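Local coordinates for PPC domain-containing protein (PDB 2H6L) that is of unknown function but binds zinc through histidines and belongs to the plant and prokaryote conserved (PPC) domain family, at residues Asp21-Arg24 / Gln25-Phe29. Numbering follows the deposited sequence.
Sequences DLVR and QIEEF
Leu-22 and Ile-26, one turn apart at the start of helix 22-33, run alongside each other in the same direction, with Leu-22 CD2 3.6 Å from Ile-26 CD1. This apolar flank packs on the antiparallel sheet: Leu-22 on Ile-72 and Leu-75 of strand 70-82 and Val-110 of strand 99-110, Ile-26 on Val-115 of strand 113-119. Val-23 and Glu-27 are likewise arranged one residue on, Val-23 CG1 lying 4.0 Å from Glu-27 OE2, an oxygen that accepts from Cys-88 N. Asp-21 is the N-cap. A chi1 of -174° swings its carboxylate round to where Asp-21 OD2 accepts from Arg-24 N at 2.8 Å, on the anti side and 17° out of the carboxylate plane, while OD1 accepts from Ala-108 N. Gln-25 N donates to Asp-21 O at 3.1 Å. With Gln-25 CG beside the backbone N (chi1 -66°), the side chain lies back along that carbonyl, CG 3.1 Å from Asp-21 O; its OE1 accepts from Asp-17 N, and NE2 bonds weakly to Lys-20 O. A leucine here would probably leave Asp-17 N without its acceptor and the segment before the helix less firmly tied to it. Arg-24 NH1 stands 4.2 Å from Glu-27 OE1, which lies well out of the guanidinium plane; no N-H points at that oxygen, and the two groups attract by charge alone. The chemistry thus implies a helix start fixed by directional polar bonds and seated by aliphatic packing, whereas the Arg-24–Glu-27 attraction probably adds little orientational restraint.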
# COMPACT_ATOMS: atom_id res chain seq x y z
N ASP A 21 -14.86 -2.75 -15.38
CA ASP A 21 -14.54 -3.26 -14.04
C ASP A 21 -13.05 -3.28 -13.75
O ASP A 21 -12.24 -3.75 -14.55
CB ASP A 21 -15.10 -4.68 -13.85
CG ASP A 21 -14.91 -5.18 -12.42
OD1 ASP A 21 -15.60 -4.67 -11.52
OD2 ASP A 21 -14.05 -6.06 -12.20
N LEU A 22 -12.69 -2.79 -12.57
CA LEU A 22 -11.30 -2.72 -12.17
C LEU A 22 -10.66 -4.11 -12.09
O LEU A 22 -9.64 -4.35 -12.72
CB LEU A 22 -11.20 -2.00 -10.82
CG LEU A 22 -9.86 -1.30 -10.53
CD1 LEU A 22 -9.97 -0.43 -9.29
CD2 LEU A 22 -8.78 -2.35 -10.39
N VAL A 23 -11.28 -5.01 -11.34
CA VAL A 23 -10.74 -6.36 -11.19
C VAL A 23 -10.64 -7.08 -12.53
O VAL A 23 -9.61 -7.68 -12.84
CB VAL A 23 -11.60 -7.22 -10.25
CG1 VAL A 23 -10.91 -8.55 -9.98
CG2 VAL A 23 -11.86 -6.47 -8.96
N ARG A 24 -11.70 -7.01 -13.33
CA ARG A 24 -11.71 -7.69 -14.63
C ARG A 24 -10.60 -7.24 -15.57
O ARG A 24 -10.00 -8.07 -16.26
CB ARG A 24 -13.07 -7.49 -15.31
CG ARG A 24 -14.25 -8.05 -14.52
CD ARG A 24 -14.17 -9.56 -14.38
NE ARG A 24 -15.22 -10.08 -13.51
CZ ARG A 24 -15.45 -11.37 -13.28
NH1 ARG A 24 -14.70 -12.29 -13.88
NH2 ARG A 24 -16.42 -11.74 -12.47
N GLN A 25 -10.32 -5.94 -15.61
CA GLN A 25 -9.28 -5.43 -16.49
C GLN A 25 -7.91 -5.97 -16.11
O GLN A 25 -7.14 -6.38 -16.96
CB GLN A 25 -9.25 -3.90 -16.46
CG GLN A 25 -10.50 -3.28 -17.04
CD GLN A 25 -10.38 -1.79 -17.23
OE1 GLN A 25 -9.56 -1.32 -18.01
NE2 GLN A 25 -11.20 -1.04 -16.51
N ILE A 26 -7.62 -5.96 -14.81
CA ILE A 26 -6.34 -6.47 -14.35
C ILE A 26 -6.23 -7.94 -14.72
O ILE A 26 -5.21 -8.38 -15.27
CB ILE A 26 -6.21 -6.30 -12.81
CG1 ILE A 26 -6.15 -4.80 -12.47
CG2 ILE A 26 -4.96 -7.04 -12.30
CD1 ILE A 26 -5.98 -4.48 -10.99
N GLU A 27 -7.27 -8.71 -14.45
CA GLU A 27 -7.26 -10.13 -14.76
C GLU A 27 -7.03 -10.37 -16.25
O GLU A 27 -6.37 -11.34 -16.62
CB GLU A 27 -8.57 -10.80 -14.30
CG GLU A 27 -8.85 -10.59 -12.81
CD GLU A 27 -9.67 -11.70 -12.18
OE1 GLU A 27 -10.62 -12.18 -12.84
OE2 GLU A 27 -9.38 -12.08 -11.02
N GLU A 28 -7.55 -9.50 -17.11
CA GLU A 28 -7.35 -9.67 -18.54
C GLU A 28 -5.88 -9.43 -18.85
O GLU A 28 -5.27 -10.15 -19.64
CB GLU A 28 -8.22 -8.70 -19.33
CG GLU A 28 -9.71 -9.07 -19.30
CD GLU A 28 -10.59 -8.02 -19.95
OE1 GLU A 28 -10.33 -7.67 -21.13
OE2 GLU A 28 -11.53 -7.54 -19.29
N PHE A 29 -5.30 -8.42 -18.21
CA PHE A 29 -3.90 -8.11 -18.41
C PHE A 29 -3.02 -9.31 -18.02
O PHE A 29 -2.11 -9.70 -18.76
CB PHE A 29 -3.49 -6.91 -17.57
CG PHE A 29 -2.02 -6.64 -17.58
CD1 PHE A 29 -1.40 -6.18 -18.73
CD2 PHE A 29 -1.25 -6.89 -16.45
CE1 PHE A 29 -0.03 -5.97 -18.76
CE2 PHE A 29 0.12 -6.69 -16.46
CZ PHE A 29 0.74 -6.22 -17.62